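Local coordinates for transcription regulator PadR N-terminal domain-containing protein (Streptococcus mutans, PDB 3L9F) that probably regulates transcription as a dimeric PadR-family protein, binding DNA through its N-terminal winged-helix domain, and can also bind a metal ion, at residues 159-162 against 163-167; 175-178 against 179-182; 71-74 against 75-79; 48-51 against 52-56; 127-130 against 131-135. All coordinates share one frame; numbering follows the deposited sequence.

Interaction 1: residues 159-162 against 163-167; sequences KIKR and LSENL
K159, K161 and R162 each offer a carbonyl to the amide four residues on, at L163, E165 and N166, so 159-167 is unbroken alpha helix. I160 O takes two donors instead of one: S164 N at 2.7 Å and S164 OG at 2.8 Å, reaching it from opposite faces of the carbonyl plane. The hydroxyl folds back over its own helix because OG lies anti to the carbonyl carbon (chi1 -71°), and its bond is made well above the plane, 39° out of it. On the solvent side K161 and E165 form an i to i+4 salt bridge. K161 runs out straight and bends only at its last torsion, bringing NZ to 2.8 Å from OE2 of E165, on the syn side but 34° out of the carboxylate plane. R162 and N166 leave the helix alongside each other, with R162 CG 4.0 Å from N166 ND2. The R162 guanidinium turns elsewhere, to S64 through NH1 and to E158 through NE. This part of helix 142-172 lies in the predicted coiled coil: I160 and S164 face helix 178-202 at Y191, K192 and L188, while L163 packs on Y65 of a loop.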
loop_
_atom_site.group_PDB
_atom_site.type_symbol
_atom_site.label_atom_id
_atom_site.label_comp_id
_atom_site.label_asym_id
_atom_site.label_seq_id
_atom_site.Cartn_x
_atom_site.Cartn_y
_atom_site.Cartn_z
ATOM N N LYS A 159 -9.021 7.598 -9.672
ATOM C CA LYS A 159 -9.370 7.237 -8.291
ATOM C C LYS A 159 -10.181 8.325 -7.594
ATOM O O LYS A 159 -11.114 8.031 -6.851
ATOM C CB LYS A 159 -8.120 6.893 -7.476
ATOM C CG LYS A 159 -7.431 5.627 -7.962
ATOM C CD LYS A 159 -6.094 5.414 -7.259
ATOM C CE LYS A 159 -5.395 4.170 -7.780
ATOM N NZ LYS A 159 -4.124 3.929 -7.047
ATOM N N ILE A 160 -9.820 9.577 -7.831
ATOM C CA ILE A 160 -10.579 10.705 -7.289
ATOM C C ILE A 160 -12.021 10.713 -7.798
ATOM O O ILE A 160 -12.979 10.888 -7.023
ATOM C CB ILE A 160 -9.915 12.039 -7.661
ATOM C CG1 ILE A 160 -8.585 12.193 -6.902
ATOM C CG2 ILE A 160 -10.861 13.190 -7.371
ATOM C CD1 ILE A 160 -7.722 13.364 -7.358
ATOM N N LYS A 161 -12.164 10.536 -9.103
ATOM C CA LYS A 161 -13.478 10.483 -9.751
ATOM C C LYS A 161 -14.349 9.386 -9.143
ATOM O O LYS A 161 -15.508 9.617 -8.777
ATOM C CB LYS A 161 -13.305 10.257 -11.259
ATOM C CG LYS A 161 -14.611 10.089 -12.029
ATOM C CD LYS A 161 -14.351 9.872 -13.520
ATOM C CE LYS A 161 -15.649 9.745 -14.311
ATOM N NZ LYS A 161 -16.409 8.515 -13.954
ATOM N N ARG A 162 -13.777 8.195 -9.020
ATOM C CA ARG A 162 -14.481 7.047 -8.471
ATOM C C ARG A 162 -14.861 7.242 -7.003
ATOM O O ARG A 162 -15.997 6.964 -6.597
ATOM C CB ARG A 162 -13.632 5.783 -8.649
ATOM C CG ARG A 162 -14.339 4.492 -8.268
ATOM C CD ARG A 162 -13.961 3.369 -9.219
ATOM N NE ARG A 162 -12.523 3.360 -9.472
ATOM C CZ ARG A 162 -11.629 2.800 -8.664
ATOM N NH1 ARG A 162 -12.032 2.199 -7.552
ATOM N NH2 ARG A 162 -10.333 2.846 -8.962
ATOM N N LEU A 163 -13.916 7.727 -6.201
ATOM C CA LEU A 163 -14.189 7.941 -4.789
ATOM C C LEU A 163 -15.206 9.065 -4.615
ATOM O O LEU A 163 -16.113 8.975 -3.785
ATOM C CB LEU A 163 -12.896 8.239 -4.035
ATOM C CG LEU A 163 -13.041 8.533 -2.556
ATOM C CD1 LEU A 163 -13.818 7.427 -1.850
ATOM C CD2 LEU A 163 -11.646 8.701 -1.950
ATOM N N SER A 164 -15.071 10.117 -5.420
ATOM C CA SER A 164 -16.022 11.228 -5.374
ATOM C C SER A 164 -17.441 10.781 -5.730
ATOM O O SER A 164 -18.416 11.196 -5.090
ATOM C CB SER A 164 -15.573 12.349 -6.305
ATOM O OG SER A 164 -14.425 12.989 -5.779
ATOM N N GLU A 165 -17.552 9.929 -6.746
ATOM C CA GLU A 165 -18.854 9.413 -7.170
ATOM C C GLU A 165 -19.496 8.515 -6.101
ATOM O O GLU A 165 -20.704 8.575 -5.870
ATOM C CB GLU A 165 -18.744 8.694 -8.517
ATOM C CG GLU A 165 -18.397 9.639 -9.675
ATOM C CD GLU A 165 -18.271 8.931 -11.023
ATOM O OE1 GLU A 165 -18.259 7.680 -11.049
ATOM O OE2 GLU A 165 -18.172 9.630 -12.059
ATOM N N ASN A 166 -18.696 7.688 -5.434
ATOM C CA ASN A 166 -19.238 6.885 -4.339
ATOM C C ASN A 166 -19.642 7.743 -3.139
ATOM O O ASN A 166 -20.652 7.488 -2.481
ATOM C CB ASN A 166 -18.265 5.767 -3.937
ATOM C CG ASN A 166 -18.319 4.587 -4.884
ATOM O OD1 ASN A 166 -19.398 4.040 -5.143
ATOM N ND2 ASN A 166 -17.164 4.193 -5.421
ATOM N N LEU A 167 -18.868 8.782 -2.864
ATOM C CA LEU A 167 -19.201 9.662 -1.754
ATOM C C LEU A 167 -20.585 10.267 -2.002
ATOM O O LEU A 167 -21.444 10.274 -1.115
ATOM C CB LEU A 167 -18.164 10.772 -1.626
ATOM C CG LEU A 167 -18.537 11.924 -0.693
ATOM C CD1 LEU A 167 -18.647 11.471 0.759
ATOM C CD2 LEU A 167 -17.528 13.051 -0.816
#

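Interaction 2: residues 175-178 against 179-182; sequences ELTP and TQEI
A capping box opens helix 178-202, with T177 as N-cap and Q180 as its partner three residues on. The two bonds run in opposite directions. T177 OG1 accepts from Q180 N at 3.0 Å, and the Q180 side chain returns the favour, OE1 taking the amide of T177 at 3.0 Å in an almost straight bond (N-H...O 173°). That amide comes to the Q180 carboxamide from above its plane, 43° out of it, not along a lone pair. With chi1 at 73°, T177 OG1 sits between its backbone N and carbonyl carbon, where it can face the first turn; the Q180 chain crosses it obliquely, CG only 3.1 Å from OG1. Behind the box the ordinary helix bonds start, E181 N to T177 O at 2.8 Å and I182 N to P178 O.

L176 closes the apolar side. Its CD1 lies 3.6 Å from Q180 CB as the two side chains run past each other head to tail, and its CD2 meets E181 CB at 3.8 Å, nearly at a right angle. L176 also reaches back to L167 and W170 of helix 142-172. A water donates to both P178 O and E181 OE1, tying that carboxylate to the first turn.

Two side chains of the first turn cross to the second subunit: T179 OG1 bonds to L134 O there and Q180 NE2 to F135 O. Q180 therefore uses its carboxamide oxygen to close the cap and its nitrogen to cross the dimer interface, so one planar group links the helix start to the subunit contact.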
loop_
_atom_site.group_PDB
_atom_site.type_symbol
_atom_site.label_atom_id
_atom_site.label_comp_id
_atom_site.label_asym_id
_atom_site.label_seq_id
_atom_site.Cartn_x
_atom_site.Cartn_y
_atom_site.Cartn_z
ATOM N N GLU A 175 -26.661 6.604 3.460
ATOM C CA GLU A 175 -25.956 5.464 4.020
ATOM C C GLU A 175 -24.611 5.833 4.624
ATOM O O GLU A 175 -24.059 5.083 5.432
ATOM C CB GLU A 175 -25.762 4.407 2.945
ATOM C CG GLU A 175 -27.079 3.895 2.415
ATOM C CD GLU A 175 -26.906 2.884 1.313
ATOM O OE1 GLU A 175 -25.794 2.777 0.749
ATOM O OE2 GLU A 175 -27.899 2.200 1.004
ATOM N N LEU A 176 -24.087 6.990 4.243
ATOM C CA LEU A 176 -22.747 7.386 4.676
ATOM C C LEU A 176 -22.700 7.701 6.169
ATOM O O LEU A 176 -23.390 8.605 6.636
ATOM C CB LEU A 176 -22.279 8.602 3.886
ATOM C CG LEU A 176 -20.827 9.014 4.141
ATOM C CD1 LEU A 176 -19.892 7.995 3.539
ATOM C CD2 LEU A 176 -20.558 10.389 3.565
ATOM N N THR A 177 -21.884 6.962 6.915
ATOM C CA THR A 177 -21.745 7.210 8.345
ATOM C C THR A 177 -20.691 8.290 8.564
ATOM O O THR A 177 -19.854 8.534 7.696
ATOM C CB THR A 177 -21.315 5.948 9.102
ATOM O OG1 THR A 177 -19.936 5.669 8.821
ATOM C CG2 THR A 177 -22.166 4.760 8.686
ATOM N N PRO A 178 -20.738 8.955 9.721
ATOM C CA PRO A 178 -19.746 9.992 10.015
ATOM C C PRO A 178 -18.313 9.476 9.934
ATOM O O PRO A 178 -17.472 10.188 9.386
ATOM C CB PRO A 178 -20.086 10.394 11.447
ATOM C CG PRO A 178 -21.565 10.151 11.533
ATOM C CD PRO A 178 -21.812 8.910 10.727
ATOM N N THR A 179 -18.026 8.284 10.457
ATOM C CA THR A 179 -16.657 7.760 10.362
ATOM C C THR A 179 -16.285 7.400 8.927
ATOM O O THR A 179 -15.131 7.562 8.509
ATOM C CB THR A 179 -16.387 6.552 11.305
ATOM O OG1 THR A 179 -17.397 5.545 11.124
ATOM C CG2 THR A 179 -16.381 7.010 12.758
ATOM N N GLN A 180 -17.251 6.902 8.163
ATOM C CA GLN A 180 -16.994 6.671 6.746
ATOM C C GLN A 180 -16.656 7.978 6.046
ATOM O O GLN A 180 -15.765 8.037 5.193
ATOM C CB GLN A 180 -18.196 6.005 6.071
ATOM C CG GLN A 180 -18.306 4.531 6.408
ATOM C CD GLN A 180 -19.635 3.938 6.003
ATOM O OE1 GLN A 180 -20.533 4.651 5.560
ATOM N NE2 GLN A 180 -19.772 2.627 6.165
ATOM N N GLU A 181 -17.368 9.032 6.406
ATOM C CA GLU A 181 -17.101 10.325 5.800
ATOM C C GLU A 181 -15.651 10.734 6.032
ATOM O O GLU A 181 -14.996 11.235 5.117
ATOM C CB GLU A 181 -18.068 11.388 6.321
ATOM C CG GLU A 181 -17.992 12.716 5.570
ATOM C CD GLU A 181 -19.125 13.657 5.944
ATOM O OE1 GLU A 181 -19.488 13.721 7.143
ATOM O OE2 GLU A 181 -19.651 14.335 5.037
ATOM N N ILE A 182 -15.144 10.512 7.244
ATOM C CA ILE A 182 -13.745 10.836 7.530
ATOM C C ILE A 182 -12.796 10.100 6.585
ATOM O O ILE A 182 -11.847 10.684 6.066
ATOM C CB ILE A 182 -13.335 10.506 8.983
ATOM C CG1 ILE A 182 -14.123 11.365 9.974
ATOM C CG2 ILE A 182 -11.833 10.737 9.174
ATOM C CD1 ILE A 182 -14.123 10.812 11.387
HETATM O O HOH W 1 -17.575 12.894 9.387
#

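Interaction 3: residues 71-74 against 75-79; sequences YGMI and YPTLR
Hydrogen bonds first: M73 O, just before helix 74-83, is gripped twice by T77. The amide T77 N reaches it at 3.2 Å, nearly along the C=O axis, and the hydroxyl T77 OG1 at 2.8 Å from 41° above the carbonyl plane. The hydroxyl gets there because OG1 is anti to its own carbonyl carbon (chi1 -62°), which swings it back over the preceding turn. One residue on, L78 N donates to I74 O at 2.9 Å, the regular helical step.

The M73 side chain joins the same corner. It doubles back through bends at its second and third torsions, and SD comes to 3.3 Å from T77 OG1 and 3.7 Å from T77 CB, a van der Waals contact beside the carbonyl that accepts twice.

A CH-pi contact is made by the neighbours I74 and Y75. The methyl CG2 of I74 stands over the centre of the Y75 ring, 3.7 Å from the centroid and 14° off the normal. The other branch of I74 belongs to the apolar group: CG1 meets L78 CD1 at 3.6 Å as the two aliphatic chains run in parallel. P76 puts its ring CD against the carbonyls of G72 and M73, as suits a proline in the first turn, where its lack of an N-H costs no helix bond.

In PadR-type winged-helix domains the helix in this place is the one expected to carry DNA recognition. Its buried side packs on two others: M73, I74 and L78 meet L59, I55 and N56 of helix 52-62, and M73, T77 and L78 touch I41 of helix 37-44.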
loop_
_atom_site.group_PDB
_atom_site.type_symbol
_atom_site.label_atom_id
_atom_site.label_comp_id
_atom_site.label_asym_id
_atom_site.label_seq_id
_atom_site.Cartn_x
_atom_site.Cartn_y
_atom_site.Cartn_z
ATOM N N TYR A 71 -4.176 -8.814 -7.481
ATOM C CA TYR A 71 -5.271 -9.472 -8.182
ATOM C C TYR A 71 -5.479 -10.890 -7.675
ATOM O O TYR A 71 -4.520 -11.584 -7.336
ATOM C CB TYR A 71 -5.001 -9.500 -9.689
ATOM N N GLY A 72 -6.738 -11.313 -7.614
ATOM C CA GLY A 72 -7.062 -12.694 -7.304
ATOM C C GLY A 72 -6.879 -13.071 -5.850
ATOM O O GLY A 72 -6.541 -14.212 -5.531
ATOM N N MET A 73 -7.084 -12.105 -4.964
ATOM C CA MET A 73 -7.123 -12.376 -3.535
ATOM C C MET A 73 -8.487 -12.937 -3.165
ATOM O O MET A 73 -8.596 -13.859 -2.355
ATOM C CB MET A 73 -6.897 -11.080 -2.747
ATOM C CG MET A 73 -7.108 -11.197 -1.231
ATOM S SD MET A 73 -8.832 -11.144 -0.661
ATOM C CE MET A 73 -9.189 -9.388 -0.753
ATOM N N ILE A 74 -9.526 -12.356 -3.755
ATOM C CA ILE A 74 -10.899 -12.567 -3.288
ATOM C C ILE A 74 -11.356 -14.033 -3.323
ATOM O O ILE A 74 -11.935 -14.535 -2.358
ATOM C CB ILE A 74 -11.903 -11.637 -4.046
ATOM C CG1 ILE A 74 -13.338 -11.901 -3.607
ATOM C CG2 ILE A 74 -11.780 -11.801 -5.557
ATOM C CD1 ILE A 74 -14.347 -11.060 -4.376
ATOM N N TYR A 75 -11.079 -14.725 -4.420
ATOM C CA TYR A 75 -11.607 -16.076 -4.584
ATOM C C TYR A 75 -10.972 -17.121 -3.650
ATOM O O TYR A 75 -11.683 -17.874 -2.990
ATOM C CB TYR A 75 -11.589 -16.488 -6.065
ATOM C CG TYR A 75 -12.313 -15.476 -6.940
ATOM C CD1 TYR A 75 -13.690 -15.307 -6.848
ATOM C CD2 TYR A 75 -11.615 -14.674 -7.837
ATOM C CE1 TYR A 75 -14.359 -14.373 -7.635
ATOM C CE2 TYR A 75 -12.271 -13.742 -8.629
ATOM C CZ TYR A 75 -13.644 -13.596 -8.526
ATOM O OH TYR A 75 -14.295 -12.666 -9.311
ATOM N N PRO A 76 -9.634 -17.148 -3.556
ATOM C CA PRO A 76 -9.038 -18.051 -2.565
ATOM C C PRO A 76 -9.448 -17.711 -1.131
ATOM O O PRO A 76 -9.589 -18.611 -0.302
ATOM C CB PRO A 76 -7.533 -17.820 -2.752
ATOM C CG PRO A 76 -7.408 -17.407 -4.177
ATOM C CD PRO A 76 -8.622 -16.573 -4.459
ATOM N N THR A 77 -9.643 -16.428 -0.842
ATOM C CA THR A 77 -9.939 -16.008 0.520
ATOM C C THR A 77 -11.375 -16.389 0.880
ATOM O O THR A 77 -11.663 -16.799 2.009
ATOM C CB THR A 77 -9.731 -14.495 0.682
ATOM O OG1 THR A 77 -8.356 -14.182 0.422
ATOM C CG2 THR A 77 -10.094 -14.052 2.085
ATOM N N LEU A 78 -12.275 -16.251 -0.086
ATOM C CA LEU A 78 -13.646 -16.717 0.105
ATOM C C LEU A 78 -13.663 -18.228 0.361
ATOM O O LEU A 78 -14.402 -18.720 1.221
ATOM C CB LEU A 78 -14.509 -16.368 -1.107
ATOM C CG LEU A 78 -14.849 -14.886 -1.293
ATOM C CD1 LEU A 78 -15.429 -14.661 -2.683
ATOM C CD2 LEU A 78 -15.827 -14.433 -0.202
ATOM N N ARG A 79 -12.840 -18.958 -0.379
ATOM C CA ARG A 79 -12.762 -20.404 -0.209
ATOM C C ARG A 79 -12.333 -20.781 1.204
ATOM O O ARG A 79 -12.907 -21.690 1.807
ATOM C CB ARG A 79 -11.838 -21.041 -1.257
ATOM C CG ARG A 79 -12.467 -21.121 -2.651
ATOM C CD ARG A 79 -11.752 -22.114 -3.561
ATOM N NE ARG A 79 -10.401 -21.685 -3.916
ATOM C CZ ARG A 79 -10.110 -20.894 -4.945
ATOM N NH1 ARG A 79 -11.079 -20.433 -5.725
ATOM N NH2 ARG A 79 -8.851 -20.557 -5.191
#

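Interaction 4: residues 48-51 against 52-56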
loop_
_atom_site.group_PDB
_atom_site.type_symbol
_atom_site.label_atom_id
_atom_site.label_comp_id
_atom_site.label_asym_id
_atom_site.label_seq_id
_atom_site.Cartn_x
_atom_site.Cartn_y
_atom_site.Cartn_z
ATOM N N LYS A 48 -24.884 -7.798 4.940
ATOM C CA LYS A 48 -25.680 -8.315 3.826
ATOM C C LYS A 48 -25.089 -9.606 3.247
ATOM O O LYS A 48 -23.860 -9.740 3.157
ATOM C CB LYS A 48 -25.724 -7.277 2.694
ATOM C CG LYS A 48 -26.386 -5.932 3.011
ATOM C CD LYS A 48 -27.893 -6.088 3.075
ATOM C CE LYS A 48 -28.605 -4.755 2.973
ATOM N NZ LYS A 48 -30.080 -4.959 2.939
ATOM N N GLU A 49 -25.953 -10.545 2.853
ATOM C CA GLU A 49 -25.537 -11.642 1.973
ATOM C C GLU A 49 -25.257 -11.035 0.605
ATOM O O GLU A 49 -26.030 -10.205 0.111
ATOM C CB GLU A 49 -26.633 -12.712 1.842
ATOM C CG GLU A 49 -27.066 -13.334 3.164
ATOM C CD GLU A 49 -27.809 -14.659 2.984
ATOM O OE1 GLU A 49 -27.899 -15.163 1.840
ATOM O OE2 GLU A 49 -28.288 -15.207 3.996
ATOM N N ARG A 50 -24.141 -11.413 -0.006
ATOM C CA ARG A 50 -23.757 -10.823 -1.281
ATOM C C ARG A 50 -23.202 -11.869 -2.239
ATOM O O ARG A 50 -22.517 -12.790 -1.821
ATOM C CB ARG A 50 -22.698 -9.745 -1.073
ATOM C CG ARG A 50 -23.036 -8.703 -0.009
ATOM C CD ARG A 50 -22.025 -7.566 -0.074
ATOM N NE ARG A 50 -22.065 -6.696 1.095
ATOM C CZ ARG A 50 -22.834 -5.621 1.206
ATOM N NH1 ARG A 50 -23.667 -5.284 0.227
ATOM N NH2 ARG A 50 -22.773 -4.883 2.306
ATOM N N SER A 51 -23.501 -11.721 -3.523
ATOM C CA SER A 51 -22.877 -12.551 -4.546
ATOM C C SER A 51 -21.383 -12.237 -4.651
ATOM O O SER A 51 -20.932 -11.164 -4.256
ATOM C CB SER A 51 -23.511 -12.288 -5.905
ATOM O OG SER A 51 -23.192 -10.974 -6.358
ATOM N N GLY A 52 -20.622 -13.167 -5.211
ATOM C CA GLY A 52 -19.223 -12.897 -5.524
ATOM C C GLY A 52 -19.066 -11.662 -6.398
ATOM O O GLY A 52 -18.131 -10.869 -6.211
ATOM N N TYR A 53 -19.977 -11.494 -7.358
ATOM C CA TYR A 53 -19.944 -10.334 -8.232
ATOM C C TYR A 53 -19.976 -9.069 -7.392
ATOM O O TYR A 53 -19.183 -8.154 -7.603
ATOM C CB TYR A 53 -21.171 -10.278 -9.132
ATOM C CG TYR A 53 -21.342 -11.396 -10.129
ATOM C CD1 TYR A 53 -20.266 -11.927 -10.816
ATOM C CD2 TYR A 53 -22.616 -11.871 -10.432
ATOM C CE1 TYR A 53 -20.444 -12.939 -11.777
ATOM C CE2 TYR A 53 -22.810 -12.875 -11.370
ATOM C CZ TYR A 53 -21.720 -13.408 -12.037
ATOM O OH TYR A 53 -21.928 -14.396 -12.971
ATOM N N GLU A 54 -20.930 -9.017 -6.467
ATOM C CA GLU A 54 -21.148 -7.828 -5.655
ATOM C C GLU A 54 -19.972 -7.567 -4.703
ATOM O O GLU A 54 -19.561 -6.423 -4.491
ATOM C CB GLU A 54 -22.456 -7.955 -4.864
ATOM C CG GLU A 54 -22.778 -6.715 -4.082
ATOM C CD GLU A 54 -24.115 -6.801 -3.395
ATOM O OE1 GLU A 54 -25.045 -7.382 -3.988
ATOM O OE2 GLU A 54 -24.231 -6.280 -2.267
ATOM N N ILE A 55 -19.437 -8.630 -4.119
ATOM C CA ILE A 55 -18.292 -8.482 -3.222
ATOM C C ILE A 55 -17.114 -7.914 -4.006
ATOM O O ILE A 55 -16.426 -6.994 -3.561
ATOM C CB ILE A 55 -17.874 -9.833 -2.625
ATOM C CG1 ILE A 55 -18.925 -10.306 -1.618
ATOM C CG2 ILE A 55 -16.527 -9.700 -1.941
ATOM C CD1 ILE A 55 -18.787 -11.786 -1.272
ATOM N N ASN A 56 -16.889 -8.466 -5.189
ATOM C CA ASN A 56 -15.800 -7.995 -6.021
ATOM C C ASN A 56 -16.009 -6.537 -6.421
ATOM O O ASN A 56 -15.067 -5.754 -6.434
ATOM C CB ASN A 56 -15.666 -8.878 -7.252
ATOM C CG ASN A 56 -14.534 -8.450 -8.151
ATOM O OD1 ASN A 56 -13.363 -8.625 -7.816
ATOM N ND2 ASN A 56 -14.875 -7.881 -9.302
HETATM O O HOH W 2 -25.818 -9.941 -4.067
#
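S51 is the N-cap of helix 52-62, at the junction of a short strand with the second helix of the winged-helix domain. G52 leads off the first turn, its carbonyl accepting from N56 N. Y53 sets its CB 3.5 Å from S51 OG and sends its ring away toward P98. E54 takes part twice, through its amide and its carboxylate. The amide donates to S51 OG at 3.0 Å, the capping bond, which the serine can accept because chi1 of 68° holds OG between its backbone N and carbonyl carbon. The E54 side chain then runs out extended and crosses R50 at about a right angle. Its OE1 accepts from a water that also takes the amide of S51, so a water links the carboxylate to the cap residue. I55 follows with the first full helix bond, I55 N to S51 O at 2.9 Å, while its CG1 packs 3.9 Å from R50 CB and the rest of the side chain turns inward to I74 and L78 of helix 74-83. R50 itself pairs with Y103 in the sheet and gives NE to I44 O. Its NH1 meets E54 OE2 at 2.7 Å, with that oxygen only 2° from the guanidinium plane and the carboxylate turned 62° against it.

Interaction 5: residues 127-130 against 131-135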
loop_
_atom_site.group_PDB
_atom_site.type_symbol
_atom_site.label_atom_id
_atom_site.label_comp_id
_atom_site.label_asym_id
_atom_site.label_seq_id
_atom_site.Cartn_x
_atom_site.Cartn_y
_atom_site.Cartn_z
ATOM N N LYS A 127 3.014 0.214 -1.085
ATOM C CA LYS A 127 4.094 -0.113 -1.997
ATOM C C LYS A 127 3.772 0.534 -3.324
ATOM O O LYS A 127 2.813 0.154 -3.997
ATOM C CB LYS A 127 4.236 -1.632 -2.131
ATOM C CG LYS A 127 4.313 -2.328 -0.781
ATOM C CD LYS A 127 4.952 -3.711 -0.826
ATOM C CE LYS A 127 4.018 -4.763 -1.360
ATOM N NZ LYS A 127 4.610 -6.119 -1.178
ATOM N N SER A 128 4.548 1.547 -3.680
ATOM C CA SER A 128 4.284 2.303 -4.889
ATOM C C SER A 128 5.314 1.989 -5.953
ATOM O O SER A 128 6.482 2.354 -5.816
ATOM C CB SER A 128 4.276 3.809 -4.608
ATOM O OG SER A 128 4.158 4.541 -5.822
ATOM N N ASP A 129 4.876 1.324 -7.019
ATOM C CA ASP A 129 5.763 1.037 -8.132
ATOM C C ASP A 129 6.166 2.332 -8.822
ATOM O O ASP A 129 7.318 2.488 -9.235
ATOM C CB ASP A 129 5.083 0.096 -9.127
ATOM C CG ASP A 129 6.057 -0.522 -10.106
ATOM O OD1 ASP A 129 7.277 -0.498 -9.841
ATOM O OD2 ASP A 129 5.599 -1.038 -11.146
ATOM N N PHE A 130 5.217 3.256 -8.959
ATOM C CA PHE A 130 5.503 4.546 -9.573
ATOM C C PHE A 130 6.683 5.222 -8.875
ATOM O O PHE A 130 7.652 5.617 -9.522
ATOM C CB PHE A 130 4.282 5.467 -9.527
ATOM C CG PHE A 130 4.591 6.894 -9.883
ATOM C CD1 PHE A 130 4.877 7.253 -11.196
ATOM C CD2 PHE A 130 4.599 7.877 -8.907
ATOM C CE1 PHE A 130 5.164 8.561 -11.520
ATOM C CE2 PHE A 130 4.893 9.178 -9.220
ATOM C CZ PHE A 130 5.175 9.524 -10.535
ATOM N N LEU A 131 6.596 5.373 -7.558
ATOM C CA LEU A 131 7.675 6.036 -6.823
ATOM C C LEU A 131 8.991 5.272 -6.983
ATOM O O LEU A 131 10.054 5.877 -7.144
ATOM C CB LEU A 131 7.312 6.184 -5.348
ATOM C CG LEU A 131 6.136 7.126 -5.082
ATOM C CD1 LEU A 131 5.894 7.202 -3.586
ATOM C CD2 LEU A 131 6.427 8.508 -5.645
ATOM N N MET A 132 8.912 3.941 -6.962
ATOM C CA MET A 132 10.104 3.115 -7.120
ATOM C C MET A 132 10.812 3.461 -8.429
ATOM O O MET A 132 12.035 3.612 -8.453
ATOM C CB MET A 132 9.730 1.629 -7.068
ATOM C CG MET A 132 10.897 0.665 -7.072
ATOM S SD MET A 132 11.464 0.236 -8.738
ATOM C CE MET A 132 12.501 -1.186 -8.367
ATOM N N ARG A 133 10.044 3.600 -9.512
ATOM C CA ARG A 133 10.632 3.867 -10.824
ATOM C C ARG A 133 11.393 5.182 -10.794
ATOM O O ARG A 133 12.493 5.292 -11.337
ATOM C CB ARG A 133 9.557 3.934 -11.916
ATOM C CG ARG A 133 8.651 2.723 -11.998
ATOM C CD ARG A 133 9.433 1.416 -12.005
ATOM N NE ARG A 133 8.537 0.279 -12.195
ATOM C CZ ARG A 133 8.197 -0.212 -13.384
ATOM N NH1 ARG A 133 7.362 -1.235 -13.465
ATOM N NH2 ARG A 133 8.694 0.323 -14.492
ATOM N N LEU A 134 10.798 6.193 -10.176
ATOM C CA LEU A 134 11.483 7.474 -10.056
ATOM C C LEU A 134 12.701 7.388 -9.124
ATOM O O LEU A 134 13.748 7.972 -9.410
ATOM C CB LEU A 134 10.514 8.569 -9.603
ATOM C CG LEU A 134 9.841 9.356 -10.733
ATOM C CD1 LEU A 134 9.070 8.423 -11.666
ATOM C CD2 LEU A 134 8.932 10.424 -10.159
ATOM N N PHE A 135 12.576 6.656 -8.017
ATOM C CA PHE A 135 13.698 6.553 -7.084
ATOM C C PHE A 135 14.907 5.933 -7.757
ATOM O O PHE A 135 16.043 6.371 -7.546
ATOM C CB PHE A 135 13.348 5.759 -5.822
ATOM C CG PHE A 135 14.380 5.898 -4.739
ATOM C CD1 PHE A 135 14.293 6.929 -3.821
ATOM C CD2 PHE A 135 15.456 5.021 -4.665
ATOM C CE1 PHE A 135 15.246 7.080 -2.828
ATOM C CE2 PHE A 135 16.413 5.166 -3.677
ATOM C CZ PHE A 135 16.308 6.200 -2.756
#
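D129 and R133 hold each other across one turn of helix 129-135, with two nitrogens on two oxygens. R133 NE reaches D129 OD1 at 2.8 Å, close to the guanidinium plane but 43° above that of the carboxylate, and R133 NH1 donates to D129 OD2 at 2.9 Å, a more bent bond on the syn side. The two planes stand 59° apart, so this is a tilted side-on grip. A bend at chi2 of R133 (-49°) turns its chain back toward D129.

The same helix start is capped by S128, whose OG accepts from L131 N at 3.1 Å in a nearly straight bond. The L131 side chain leans on that serine, CG 3.3 Å from OG. F130 lies across both leucines, its CD2 3.8 Å from L131 CD2 and its CZ 3.9 Å from L134 CD2.

What positions the ion pair comes from the second subunit: Y116 gives its hydroxyl to D129 OD1 and its ring to R133 in a cation-pi contact, N122 N bonds OD2, and S119 O takes NH2. These partners probably offset the cost of burying the charges. The short helix thus sits between helix 142-172 of its own chain, met by F130 at E152 and by L134 at L145 and L148, and the second subunit.

Interactions 3 and 4 share the hydrophobic core of the N-terminal domain, where I74 CD1 packs 3.5 Å from I55 CG2, yet interaction 4 keeps its ion pair at the surface. Interactions 1 and 2 belong to the successive C-terminal helices and touch through L167 and L176. Interaction 5 is the buried one, and its salt bridge has further partners on the second subunit, unlike the exposed K161-E165 pair of interaction 1. Interactions 2 and 5, about 31 Å apart between centres, both face that subunit, and T179 of one bonds L134 of the other across the dimer. Hydroxyls cap helices in interactions 2, 4 and 5, but fold back onto carbonyls in interactions 1 and 3.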